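Local coordinates for nucleoporin nup120 (Schizosaccharomyces pombe, PDB 4GQ2), which serves as a structural constituent of the nuclear pore complex, whose nucleoporins can both build the pore and dock transient nuclear transport factors, at residues A[145-148]-A[152-155]; A[408-413]-A[417-422]; A[469-474]-A[501-506]; A[545-550]-A[790-795]; A[680-685]-A[796-801]. All blocks are in the same frame, centred on the assembly; numbering follows the deposited sequence.

Contact 1. Residues A[145-148]-A[152-155]; sequences KTWF and DARL
Two small hydrophobic meetings, Thr-146 with Ala-153 and Trp-147 with Leu-155, hold the segment 152-155 against the short, weakly bonded helical turn that begins about Thr-146. Thr-146 is rotated so that its methyl, not its hydroxyl, faces across: OG1 lies beside the main-chain N (chi1 -67°), which puts CG2 opposite it, and CG2 meets CB of Ala-153 at 3.6 Å. Threonine suits this half-exposed place because it can give carbon to the neighbour and keep its oxygen on another branch. The alanine methyl is short enough to let the two backbones come near, and it lies 4.1 Å from CD1 of Trp-147, obliquely to the indole. The tryptophan holds the deepest position. Its chi2 of -5° swings CD1 back beside its own CA, so that the five-membered ring lies close to the main chain and the benzene part extends away from it. From there CZ2 meets CD2 of Leu-155 at 3.6 Å, the two side chains crossing at about a right angle. Leu-155 has CD1 extended (chi2 -178°) and offers the other methyl to the indole. Near the ring plane, at the edge, the carbonyl oxygen of Arg-154 comes to 3.8 Å from NE1 of Trp-147. The buried indole also rests on Leu-23 and Leu-25 of strand 21-26, and Leu-155 shares Leu-25. The arrangement belongs to the connection between strands 138-143 and 160-163, the last two strands of a four-stranded antiparallel blade of the beta-propeller domain.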
# COMPACT_ATOMS: atom_id res chain seq x y z
N LYS A 145 13.47 24.98 -14.55
CA LYS A 145 12.29 24.14 -14.30
C LYS A 145 12.42 22.77 -14.97
O LYS A 145 11.91 21.77 -14.45
CB LYS A 145 11.01 24.84 -14.77
CG LYS A 145 10.60 26.00 -13.88
CD LYS A 145 9.28 26.61 -14.32
CE LYS A 145 8.89 27.76 -13.41
NZ LYS A 145 7.55 28.31 -13.74
N THR A 146 13.12 22.73 -16.10
CA THR A 146 13.40 21.50 -16.85
C THR A 146 14.03 20.41 -15.98
O THR A 146 13.78 19.22 -16.19
CB THR A 146 14.34 21.81 -18.04
OG1 THR A 146 13.64 22.61 -18.99
CG2 THR A 146 14.81 20.54 -18.73
N TRP A 147 14.86 20.83 -15.02
CA TRP A 147 15.62 19.89 -14.19
C TRP A 147 14.71 18.99 -13.41
O TRP A 147 15.06 17.85 -13.10
CB TRP A 147 16.51 20.64 -13.21
CG TRP A 147 17.59 21.49 -13.83
CD1 TRP A 147 17.94 21.60 -15.18
CD2 TRP A 147 18.54 22.34 -13.12
NE1 TRP A 147 18.98 22.46 -15.34
CE2 TRP A 147 19.40 22.94 -14.15
CE3 TRP A 147 18.75 22.67 -11.79
CZ2 TRP A 147 20.41 23.83 -13.83
CZ3 TRP A 147 19.78 23.57 -11.48
CH2 TRP A 147 20.59 24.13 -12.48
N PHE A 148 13.55 19.53 -13.06
CA PHE A 148 12.58 18.79 -12.28
C PHE A 148 11.71 17.90 -13.16
O PHE A 148 11.08 16.97 -12.67
CB PHE A 148 11.72 19.76 -11.47
CG PHE A 148 12.50 20.60 -10.51
CD1 PHE A 148 12.78 20.12 -9.23
CD2 PHE A 148 12.98 21.85 -10.87
CE1 PHE A 148 13.51 20.89 -8.33
CE2 PHE A 148 13.71 22.62 -9.98
CZ PHE A 148 13.98 22.13 -8.71
N ASP A 152 17.90 13.34 -17.33
CA ASP A 152 19.22 13.81 -17.82
C ASP A 152 19.16 15.17 -18.53
O ASP A 152 19.66 15.33 -19.65
CB ASP A 152 19.87 12.74 -18.72
CG ASP A 152 20.08 11.41 -18.01
OD1 ASP A 152 20.51 11.40 -16.83
OD2 ASP A 152 19.82 10.36 -18.63
N ALA A 153 18.54 16.15 -17.87
CA ALA A 153 18.25 17.46 -18.48
C ALA A 153 19.51 18.21 -18.92
O ALA A 153 20.60 18.00 -18.38
CB ALA A 153 17.43 18.31 -17.52
N ARG A 154 19.34 19.09 -19.91
CA ARG A 154 20.43 19.91 -20.42
C ARG A 154 20.86 21.03 -19.47
O ARG A 154 20.02 21.76 -18.93
CB ARG A 154 20.09 20.50 -21.80
CG ARG A 154 20.59 19.67 -22.98
CD ARG A 154 22.10 19.76 -23.13
NE ARG A 154 22.59 19.11 -24.35
CZ ARG A 154 23.88 18.90 -24.64
NH1 ARG A 154 24.83 19.29 -23.80
NH2 ARG A 154 24.21 18.30 -25.78
N LEU A 155 22.17 21.13 -19.27
CA LEU A 155 22.77 22.18 -18.45
C LEU A 155 23.25 23.34 -19.31
O LEU A 155 24.11 23.17 -20.18
CB LEU A 155 23.96 21.64 -17.67
CG LEU A 155 23.76 20.93 -16.34
CD1 LEU A 155 25.12 20.55 -15.77
CD2 LEU A 155 23.00 21.82 -15.36

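Contact 2. Residues A[408-413]-A[417-422]; sequences FDVPTN and GDISEI
The Phe-408 ring carries CG2 of Ile-422 over one face, 3.8 Å from the ring centroid and 22° off its normal, a CH-pi contact; near the ring plane the edge atom CZ approaches the carbonyl O of Ile-419. A chi1 of 64° tucks the phenyl between its own N and carbonyl carbon and turns it to the helix. Pro-411, rigid and apolar, sets its ring crosswise, at about a right angle: CD packs on CG1 of Ile-419 at 3.9 Å, and CG lies 3.5 Å from OD1 of Asp-418. That oxygen accepts from Ile-419 N on its anti side. Asp-418 N, at the N-cap, donates to OE1 of Glu-421 (2.8 Å), three residues on; the Asp-418 side chain itself makes no capping bond. Gly-417, with positive phi, makes the turn, and a water donates to both its O and that of Asn-413, each at 2.7 Å. The other oxygen of Asp-418 bonds a polar side chain of another protein's chain, and Glu-421 bridges to a basic one there. Around the start of helix 419-428, Tyr-500 of helix 492-515 meets Phe-408 edge-to-face, and Phe-590 of helix 590-605 touches Phe-408 and Ile-422.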
# COMPACT_ATOMS: atom_id res chain seq x y z
N PHE A 408 2.44 -7.49 18.36
CA PHE A 408 1.45 -8.54 18.12
C PHE A 408 1.98 -9.93 18.53
O PHE A 408 3.17 -10.18 18.47
CB PHE A 408 0.97 -8.54 16.67
CG PHE A 408 2.05 -8.85 15.66
CD1 PHE A 408 2.91 -7.85 15.21
CD2 PHE A 408 2.19 -10.15 15.15
CE1 PHE A 408 3.90 -8.14 14.27
CE2 PHE A 408 3.18 -10.44 14.22
CZ PHE A 408 4.03 -9.44 13.77
N ASP A 409 1.08 -10.81 18.95
CA ASP A 409 1.44 -12.19 19.23
C ASP A 409 1.65 -12.94 17.92
O ASP A 409 1.12 -12.54 16.88
CB ASP A 409 0.37 -12.89 20.07
CG ASP A 409 0.28 -12.35 21.49
OD1 ASP A 409 1.21 -11.65 21.94
OD2 ASP A 409 -0.74 -12.63 22.15
N VAL A 410 2.42 -14.01 17.98
CA VAL A 410 2.65 -14.88 16.85
C VAL A 410 1.30 -15.34 16.30
O VAL A 410 0.50 -15.91 17.04
CB VAL A 410 3.56 -16.07 17.25
CG1 VAL A 410 3.46 -17.21 16.25
CG2 VAL A 410 5.01 -15.60 17.38
N PRO A 411 1.03 -15.07 15.00
CA PRO A 411 -0.27 -15.39 14.40
C PRO A 411 -0.65 -16.86 14.51
O PRO A 411 0.16 -17.73 14.20
CB PRO A 411 -0.10 -15.01 12.92
CG PRO A 411 1.31 -14.55 12.75
CD PRO A 411 1.86 -14.25 14.10
N THR A 412 -1.89 -17.11 14.93
CA THR A 412 -2.40 -18.47 15.10
C THR A 412 -3.38 -18.78 13.98
O THR A 412 -3.82 -19.92 13.82
CB THR A 412 -3.11 -18.64 16.46
OG1 THR A 412 -4.05 -17.56 16.65
CG2 THR A 412 -2.09 -18.63 17.60
N ASN A 413 -3.73 -17.74 13.23
CA ASN A 413 -4.54 -17.86 12.03
C ASN A 413 -3.88 -17.02 10.93
O ASN A 413 -3.05 -16.15 11.23
CB ASN A 413 -5.97 -17.40 12.30
CG ASN A 413 -6.09 -15.89 12.35
OD1 ASN A 413 -6.18 -15.23 11.31
ND2 ASN A 413 -6.11 -15.33 13.55
N GLY A 417 -1.97 -13.10 7.35
CA GLY A 417 -0.68 -13.70 7.01
C GLY A 417 0.19 -13.99 8.21
O GLY A 417 -0.26 -13.92 9.35
N ASP A 418 1.46 -14.30 7.94
CA ASP A 418 2.38 -14.73 9.00
C ASP A 418 3.34 -13.61 9.42
O ASP A 418 3.20 -12.47 8.96
CB ASP A 418 3.15 -15.98 8.55
CG ASP A 418 3.43 -16.97 9.69
OD1 ASP A 418 3.51 -16.56 10.88
OD2 ASP A 418 3.58 -18.17 9.40
N ILE A 419 4.29 -13.94 10.28
CA ILE A 419 5.19 -12.98 10.94
C ILE A 419 5.86 -12.01 9.97
O ILE A 419 5.83 -10.80 10.18
CB ILE A 419 6.25 -13.71 11.79
CG1 ILE A 419 5.57 -14.51 12.90
CG2 ILE A 419 7.24 -12.73 12.42
CD1 ILE A 419 6.49 -15.47 13.62
N SER A 420 6.47 -12.55 8.92
CA SER A 420 7.21 -11.72 7.98
C SER A 420 6.32 -10.77 7.21
O SER A 420 6.63 -9.58 7.12
CB SER A 420 8.06 -12.58 7.03
OG SER A 420 9.19 -13.05 7.74
N GLU A 421 5.21 -11.28 6.67
CA GLU A 421 4.20 -10.45 6.00
C GLU A 421 3.77 -9.26 6.86
O GLU A 421 3.77 -8.12 6.39
CB GLU A 421 2.98 -11.26 5.61
CG GLU A 421 3.24 -12.36 4.60
CD GLU A 421 2.33 -13.56 4.81
OE1 GLU A 421 2.74 -14.53 5.51
OE2 GLU A 421 1.19 -13.51 4.30
N ILE A 422 3.44 -9.54 8.12
CA ILE A 422 2.93 -8.50 9.03
C ILE A 422 3.98 -7.45 9.38
O ILE A 422 3.71 -6.25 9.31
CB ILE A 422 2.33 -9.11 10.32
CG1 ILE A 422 1.14 -10.02 9.97
CG2 ILE A 422 1.91 -8.00 11.28
CD1 ILE A 422 0.76 -10.98 11.09
O HOH W 1 -2.74 -13.60 10.30

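Contact 3. Residues A[469-474]-A[501-506]; sequences NAVLSS and NEWERF
Val-471 sits between Trp-503 and Phe-506 where two helices of an all-helical insertion cross, the insertion lying between propeller strands 390-395 and 520-525. The helices run closer to antiparallel than parallel, at 133°, with their axes 11.4 Å apart, a spacing that leaves room for large aromatics. The valine spreads its two methyls over this gap: CG1, opposite the main-chain N (chi1 166°), lies 3.7 Å from CZ3 of Trp-503 and 3.7 Å from CE2 of Phe-506, whereas CG2 turns to CZ of Phe-506. Both approaches are oblique. The far end of the indole reaches the backbone of the facing helix, CH2 of Trp-503 coming within 3.7 Å of CA of Leu-472; the length and flatness of tryptophan suit this span. Three residues apart, Trp-503 and Phe-506 put both rings on the side that faces Val-471.

In the second shell, Trp-423 sets its ring nearly parallel to that of Trp-503, and Phe-444 meets Phe-506 edge-to-face. The buried indole N-H has its partner in the hydroxyl of Ser-420, which ties the ring to helix 419-428 and probably helps fix its rotation. The exposed Arg-505 forms a salt bridge with Glu-502. The buried Ser-474 satisfies its hydroxyl on its own helix, where OG of Ser-474 donates to O of Val-471 at 3.1 Å, tilted 31° from the carbonyl plane.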
# COMPACT_ATOMS: atom_id res chain seq x y z
N ASN A 469 11.98 -6.94 -0.73
CA ASN A 469 12.52 -8.29 -0.87
C ASN A 469 13.89 -8.48 -0.21
O ASN A 469 14.18 -9.55 0.32
CB ASN A 469 12.57 -8.69 -2.34
CG ASN A 469 11.19 -8.68 -2.99
OD1 ASN A 469 10.16 -8.84 -2.32
ND2 ASN A 469 11.16 -8.50 -4.30
N ALA A 470 14.71 -7.44 -0.26
CA ALA A 470 16.05 -7.49 0.28
C ALA A 470 15.98 -7.49 1.81
O ALA A 470 16.73 -8.21 2.47
CB ALA A 470 16.88 -6.32 -0.23
N VAL A 471 15.06 -6.69 2.36
CA VAL A 471 14.83 -6.65 3.81
C VAL A 471 14.36 -8.01 4.29
O VAL A 471 14.95 -8.57 5.20
CB VAL A 471 13.83 -5.54 4.22
CG1 VAL A 471 13.35 -5.75 5.65
CG2 VAL A 471 14.47 -4.17 4.12
N LEU A 472 13.30 -8.53 3.66
CA LEU A 472 12.76 -9.83 4.04
C LEU A 472 13.81 -10.93 3.89
O LEU A 472 13.98 -11.76 4.78
CB LEU A 472 11.51 -10.19 3.22
CG LEU A 472 10.82 -11.52 3.59
CD1 LEU A 472 9.32 -11.49 3.31
CD2 LEU A 472 11.46 -12.71 2.89
N SER A 473 14.49 -10.92 2.74
CA SER A 473 15.50 -11.93 2.44
C SER A 473 16.60 -11.95 3.50
O SER A 473 16.99 -13.02 3.95
CB SER A 473 16.10 -11.69 1.06
OG SER A 473 17.18 -12.57 0.83
N SER A 474 17.09 -10.78 3.88
CA SER A 474 18.21 -10.71 4.80
C SER A 474 17.83 -11.12 6.24
O SER A 474 18.66 -11.67 6.96
CB SER A 474 18.85 -9.33 4.77
OG SER A 474 18.04 -8.38 5.44
N ASN A 501 11.55 -11.66 16.73
CA ASN A 501 12.51 -10.79 17.42
C ASN A 501 13.51 -10.13 16.48
O ASN A 501 13.90 -8.97 16.70
CB ASN A 501 13.26 -11.57 18.51
CG ASN A 501 12.35 -12.00 19.66
OD1 ASN A 501 11.23 -11.52 19.81
ND2 ASN A 501 12.85 -12.92 20.47
N GLU A 502 13.93 -10.84 15.45
CA GLU A 502 14.81 -10.24 14.45
C GLU A 502 14.08 -9.11 13.71
O GLU A 502 14.64 -8.02 13.54
CB GLU A 502 15.35 -11.29 13.48
CG GLU A 502 16.47 -10.79 12.58
CD GLU A 502 17.74 -10.39 13.32
OE1 GLU A 502 18.75 -10.10 12.65
OE2 GLU A 502 17.75 -10.35 14.57
N TRP A 503 12.85 -9.36 13.29
CA TRP A 503 12.04 -8.30 12.67
C TRP A 503 11.90 -7.13 13.60
O TRP A 503 12.12 -5.99 13.20
CB TRP A 503 10.67 -8.83 12.28
CG TRP A 503 10.62 -9.55 10.96
CD1 TRP A 503 10.45 -10.91 10.74
CD2 TRP A 503 10.71 -8.97 9.62
NE1 TRP A 503 10.44 -11.20 9.40
CE2 TRP A 503 10.58 -10.08 8.68
CE3 TRP A 503 10.86 -7.67 9.13
CZ2 TRP A 503 10.63 -9.88 7.30
CZ3 TRP A 503 10.91 -7.49 7.75
CH2 TRP A 503 10.79 -8.57 6.86
N GLU A 504 11.57 -7.40 14.86
CA GLU A 504 11.48 -6.34 15.86
C GLU A 504 12.74 -5.49 15.98
O GLU A 504 12.64 -4.25 16.00
CB GLU A 504 11.11 -6.91 17.23
CG GLU A 504 10.93 -5.82 18.29
CD GLU A 504 10.12 -6.29 19.47
OE1 GLU A 504 10.47 -7.33 20.06
OE2 GLU A 504 9.12 -5.61 19.80
N ARG A 505 13.90 -6.13 16.05
CA ARG A 505 15.17 -5.40 16.15
C ARG A 505 15.35 -4.49 14.96
O ARG A 505 15.74 -3.33 15.10
CB ARG A 505 16.36 -6.36 16.24
CG ARG A 505 16.57 -6.96 17.61
CD ARG A 505 17.72 -7.97 17.61
NE ARG A 505 17.52 -8.93 18.69
CZ ARG A 505 17.17 -10.20 18.52
NH1 ARG A 505 17.02 -10.71 17.29
NH2 ARG A 505 17.00 -10.98 19.58
N PHE A 506 15.07 -5.03 13.77
CA PHE A 506 15.21 -4.27 12.55
C PHE A 506 14.30 -3.04 12.56
O PHE A 506 14.73 -1.93 12.23
CB PHE A 506 14.94 -5.14 11.33
CG PHE A 506 15.26 -4.46 10.04
CD1 PHE A 506 16.57 -4.35 9.61
CD2 PHE A 506 14.24 -3.88 9.28
CE1 PHE A 506 16.87 -3.70 8.42
CE2 PHE A 506 14.54 -3.22 8.09
CZ PHE A 506 15.85 -3.13 7.66

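Contact 4. Residues A[545-550]-A[790-795]; sequences DPYLIE and PLHATV
Tyr-547 has CG beside its main-chain N (chi1 -55°), which sends the phenol straight across to Val-795, whose CG1 stands opposite its own N (chi1 179°) and so points back. His-792, one helical turn earlier, leans its ring toward the same phenol. CZ of Tyr-547 packs on CG1 of Val-795 at 3.7 Å; OH approaches the same methyl more closely still, though the exact value, 3.1 Å, is doubtful. The side chains meet obliquely, the valine pressing near the oxygen-bearing end of the ring.

The hydroxyl finds its polar partner in a water, 2.8 Å from OH of Tyr-547, which also makes a weak bond to ND1 of His-792 at 3.4 Å. Tyrosine thus serves both halves of this partly buried place, with carbon for the valine and oxygen for the water. Tyr-547 N, at the N-cap of helix 548-553, donates to OE1 of Glu-550 at 3.1 Å, nearly straight, and that oxygen lies in the plane of the phenol ring at its edge. Arg-544 forms a salt bridge with the same oxygen. On the other side, proline suits position 790 in the first helical turn, where a backbone N-H would have no acceptor within the helix; Pro-790 O accepts from both N and OG1 of Thr-794. The contact joins the chain just after propeller strand 539-544 to helix 790-803, consistent with a propeller-to-helical interface.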
# COMPACT_ATOMS: atom_id res chain seq x y z
N ASP A 545 -6.33 21.04 10.63
CA ASP A 545 -7.30 20.85 11.71
C ASP A 545 -7.72 19.39 11.74
O ASP A 545 -7.77 18.73 10.70
CB ASP A 545 -8.54 21.73 11.49
CG ASP A 545 -8.30 23.20 11.78
OD1 ASP A 545 -7.26 23.54 12.40
OD2 ASP A 545 -9.16 24.02 11.41
N PRO A 546 -8.02 18.87 12.95
CA PRO A 546 -8.52 17.50 13.03
C PRO A 546 -9.93 17.42 12.48
O PRO A 546 -10.69 18.39 12.61
CB PRO A 546 -8.53 17.21 14.54
CG PRO A 546 -7.86 18.36 15.21
CD PRO A 546 -7.98 19.52 14.27
N TYR A 547 -10.28 16.30 11.86
CA TYR A 547 -11.66 16.04 11.49
C TYR A 547 -12.32 15.45 12.72
O TYR A 547 -11.62 14.95 13.62
CB TYR A 547 -11.77 15.10 10.29
CG TYR A 547 -11.00 15.58 9.07
CD1 TYR A 547 -9.61 15.41 8.98
CD2 TYR A 547 -11.64 16.22 8.01
CE1 TYR A 547 -8.90 15.85 7.88
CE2 TYR A 547 -10.93 16.66 6.90
CZ TYR A 547 -9.56 16.47 6.84
OH TYR A 547 -8.82 16.91 5.75
N LEU A 548 -13.65 15.52 12.79
CA LEU A 548 -14.42 14.97 13.90
C LEU A 548 -14.00 13.56 14.29
O LEU A 548 -13.87 13.24 15.47
CB LEU A 548 -15.92 14.96 13.57
CG LEU A 548 -16.78 16.13 14.04
CD1 LEU A 548 -18.23 15.85 13.67
CD2 LEU A 548 -16.63 16.36 15.54
N ILE A 549 -13.78 12.73 13.27
CA ILE A 549 -13.41 11.33 13.47
C ILE A 549 -12.13 11.22 14.33
O ILE A 549 -12.04 10.35 15.20
CB ILE A 549 -13.31 10.57 12.12
CG1 ILE A 549 -13.22 9.06 12.35
CG2 ILE A 549 -12.17 11.09 11.26
CD1 ILE A 549 -14.42 8.47 13.04
N GLU A 550 -11.18 12.12 14.10
CA GLU A 550 -9.94 12.16 14.87
C GLU A 550 -10.17 12.47 16.35
O GLU A 550 -9.72 11.71 17.20
CB GLU A 550 -8.94 13.15 14.24
CG GLU A 550 -8.68 12.86 12.77
CD GLU A 550 -7.50 13.63 12.22
OE1 GLU A 550 -7.74 14.62 11.50
OE2 GLU A 550 -6.35 13.23 12.49
N PRO A 790 -5.94 23.32 -2.14
CA PRO A 790 -6.47 22.13 -2.83
C PRO A 790 -6.24 20.84 -2.04
O PRO A 790 -6.89 19.83 -2.32
CB PRO A 790 -5.67 22.09 -4.14
CG PRO A 790 -4.44 22.88 -3.86
CD PRO A 790 -4.88 23.97 -2.92
N LEU A 791 -5.33 20.88 -1.07
CA LEU A 791 -5.10 19.74 -0.19
C LEU A 791 -6.35 19.42 0.63
O LEU A 791 -6.89 18.32 0.53
CB LEU A 791 -3.90 19.97 0.71
CG LEU A 791 -3.66 18.96 1.85
CD1 LEU A 791 -3.43 17.55 1.33
CD2 LEU A 791 -2.47 19.43 2.68
N HIS A 792 -6.81 20.38 1.43
CA HIS A 792 -8.02 20.22 2.23
C HIS A 792 -9.24 19.90 1.40
O HIS A 792 -10.11 19.11 1.82
CB HIS A 792 -8.27 21.45 3.09
CG HIS A 792 -9.49 21.33 3.98
ND1 HIS A 792 -9.45 20.73 5.18
CD2 HIS A 792 -10.81 21.73 3.78
CE1 HIS A 792 -10.67 20.75 5.74
NE2 HIS A 792 -11.51 21.36 4.88
N ALA A 793 -9.33 20.48 0.21
CA ALA A 793 -10.50 20.27 -0.65
C ALA A 793 -10.52 18.85 -1.21
O ALA A 793 -11.58 18.24 -1.29
CB ALA A 793 -10.56 21.29 -1.78
N THR A 794 -9.36 18.33 -1.59
CA THR A 794 -9.28 16.98 -2.15
C THR A 794 -9.63 15.93 -1.08
O THR A 794 -10.45 15.04 -1.33
CB THR A 794 -7.91 16.73 -2.81
OG1 THR A 794 -7.70 17.74 -3.81
CG2 THR A 794 -7.85 15.35 -3.48
N VAL A 795 -9.04 16.07 0.10
CA VAL A 795 -9.38 15.19 1.21
C VAL A 795 -10.89 15.18 1.41
O VAL A 795 -11.54 14.14 1.26
CB VAL A 795 -8.66 15.62 2.51
CG1 VAL A 795 -9.05 14.69 3.65
CG2 VAL A 795 -7.15 15.61 2.31
O HOH W 2 -6.70 18.70 5.58

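Contact 5. Residues A[680-685]-A[796-801]; sequences RVLDSI and ISSLSA
This is an apolar helix-to-helix contact in the interior of the alpha-helical part of the protein, where Leu-682 and Ile-685 of the long helix 672-703 meet Ser-798 and Leu-799 of helix 790-803. The segment axes cross at -45° and approach to 11.0 Å, so that contact is made through side chains, with no hydrogen bond between the two segments. Leu-682 and Leu-799 slide past each other in opposite directions, each meeting the other through a single methyl, CD2 to CD2 at 3.9 Å. In both leucines CG lies beside the main-chain N and CD1 is extended, which leaves CD2 as the branch that meets the other leucine.

One turn after Leu-682, Ile-685 comes at about a right angle and lays CG2 4.1 Å from the same CD2 of Leu-799. Its beta-branch suits the task, because CG2 faces across, toward Leu-799 and also Ile-549, while CD1 at the end of the longer arm packs on Tyr-547 and Glu-550. Ser-798 is small enough to let Leu-682 approach its helix, and its hydroxyl does not go wanting in the buried setting: OG bonds O of Thr-794 one turn back. Helix 770-777 closes the neighbourhood, with Ser-775 against Leu-682 and Phe-774 against Ser-798. Beside the leucine pair, Leu-682 straddles the serine, CD1 and CD2 lying 3.9 and 4.0 Å from CB of Ser-798.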
# COMPACT_ATOMS: atom_id res chain seq x y z
N ARG A 680 -1.69 10.18 2.28
CA ARG A 680 -1.24 9.97 3.66
C ARG A 680 -2.30 10.40 4.66
O ARG A 680 -2.57 9.68 5.63
CB ARG A 680 0.11 10.67 3.90
CG ARG A 680 1.26 9.95 3.20
CD ARG A 680 2.60 10.68 3.28
NE ARG A 680 3.63 9.88 2.62
CZ ARG A 680 4.40 8.97 3.22
NH1 ARG A 680 4.30 8.76 4.53
NH2 ARG A 680 5.29 8.29 2.51
N VAL A 681 -2.92 11.55 4.42
CA VAL A 681 -4.01 12.02 5.29
C VAL A 681 -5.21 11.06 5.23
O VAL A 681 -5.76 10.70 6.27
CB VAL A 681 -4.43 13.47 4.97
CG1 VAL A 681 -5.70 13.85 5.72
CG2 VAL A 681 -3.31 14.43 5.30
N LEU A 682 -5.61 10.66 4.01
CA LEU A 682 -6.69 9.67 3.84
C LEU A 682 -6.43 8.38 4.61
O LEU A 682 -7.29 7.91 5.36
CB LEU A 682 -6.95 9.36 2.36
CG LEU A 682 -7.66 10.47 1.58
CD1 LEU A 682 -7.80 10.11 0.12
CD2 LEU A 682 -9.02 10.82 2.20
N ASP A 683 -5.24 7.80 4.43
CA ASP A 683 -4.86 6.57 5.11
C ASP A 683 -5.08 6.73 6.62
O ASP A 683 -5.66 5.87 7.28
CB ASP A 683 -3.40 6.23 4.81
CG ASP A 683 -2.91 5.00 5.55
OD1 ASP A 683 -3.18 3.88 5.09
OD2 ASP A 683 -2.25 5.16 6.60
N SER A 684 -4.62 7.87 7.13
CA SER A 684 -4.71 8.18 8.55
C SER A 684 -6.17 8.38 9.01
O SER A 684 -6.56 7.91 10.08
CB SER A 684 -3.83 9.39 8.86
OG SER A 684 -4.03 9.81 10.19
N ILE A 685 -6.97 9.07 8.21
CA ILE A 685 -8.39 9.26 8.51
C ILE A 685 -9.17 7.95 8.41
O ILE A 685 -9.97 7.61 9.29
CB ILE A 685 -9.04 10.35 7.61
CG1 ILE A 685 -8.33 11.70 7.76
CG2 ILE A 685 -10.52 10.50 7.93
CD1 ILE A 685 -7.99 12.07 9.18
N ILE A 796 -11.45 16.36 1.71
CA ILE A 796 -12.88 16.51 1.99
C ILE A 796 -13.73 15.92 0.87
O ILE A 796 -14.69 15.19 1.13
CB ILE A 796 -13.24 17.99 2.30
CG1 ILE A 796 -12.89 18.34 3.74
CG2 ILE A 796 -14.72 18.27 2.04
CD1 ILE A 796 -13.74 17.65 4.79
N SER A 797 -13.38 16.22 -0.38
CA SER A 797 -14.11 15.68 -1.53
C SER A 797 -14.04 14.16 -1.58
O SER A 797 -15.06 13.50 -1.79
CB SER A 797 -13.57 16.27 -2.84
OG SER A 797 -13.61 17.68 -2.80
N SER A 798 -12.84 13.61 -1.37
CA SER A 798 -12.61 12.16 -1.33
C SER A 798 -13.47 11.51 -0.26
O SER A 798 -14.11 10.49 -0.52
CB SER A 798 -11.14 11.84 -1.07
OG SER A 798 -10.32 12.42 -2.06
N LEU A 799 -13.48 12.10 0.93
CA LEU A 799 -14.32 11.61 2.03
C LEU A 799 -15.80 11.66 1.66
O LEU A 799 -16.55 10.73 1.95
CB LEU A 799 -14.07 12.40 3.33
CG LEU A 799 -12.68 12.23 3.95
CD1 LEU A 799 -12.55 13.07 5.20
CD2 LEU A 799 -12.37 10.77 4.24
N SER A 800 -16.22 12.75 1.02
CA SER A 800 -17.59 12.89 0.54
C SER A 800 -17.96 11.76 -0.41
O SER A 800 -19.00 11.14 -0.26
CB SER A 800 -17.80 14.25 -0.13
OG SER A 800 -19.14 14.42 -0.53
N ALA A 801 -17.08 11.49 -1.37
CA ALA A 801 -17.29 10.39 -2.33
C ALA A 801 -17.43 9.03 -1.64
O ALA A 801 -18.04 8.11 -2.20
CB ALA A 801 -16.18 10.35 -3.36

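In the fold
Followed from the N terminus, contact 1 closes a short loop within a propeller blade and stands alone, its nearest atoms about 16 Å from those of contact 4, the nearest of the others. Contact 2 closes another short loop, at the entry to helix 419-428, and contact 3 then closes a wider one between helices 464-478 and 492-515. These three are in series, none nested, yet contacts 2 and 3 touch through helices 419-428 and 492-515. Contact 4 closes a loop of about 240 residues and contact 5 one of about 110; they cross, their segments alternating, and share helix 790-803. Together they tie the chain just after the propeller's last strand to the helical part.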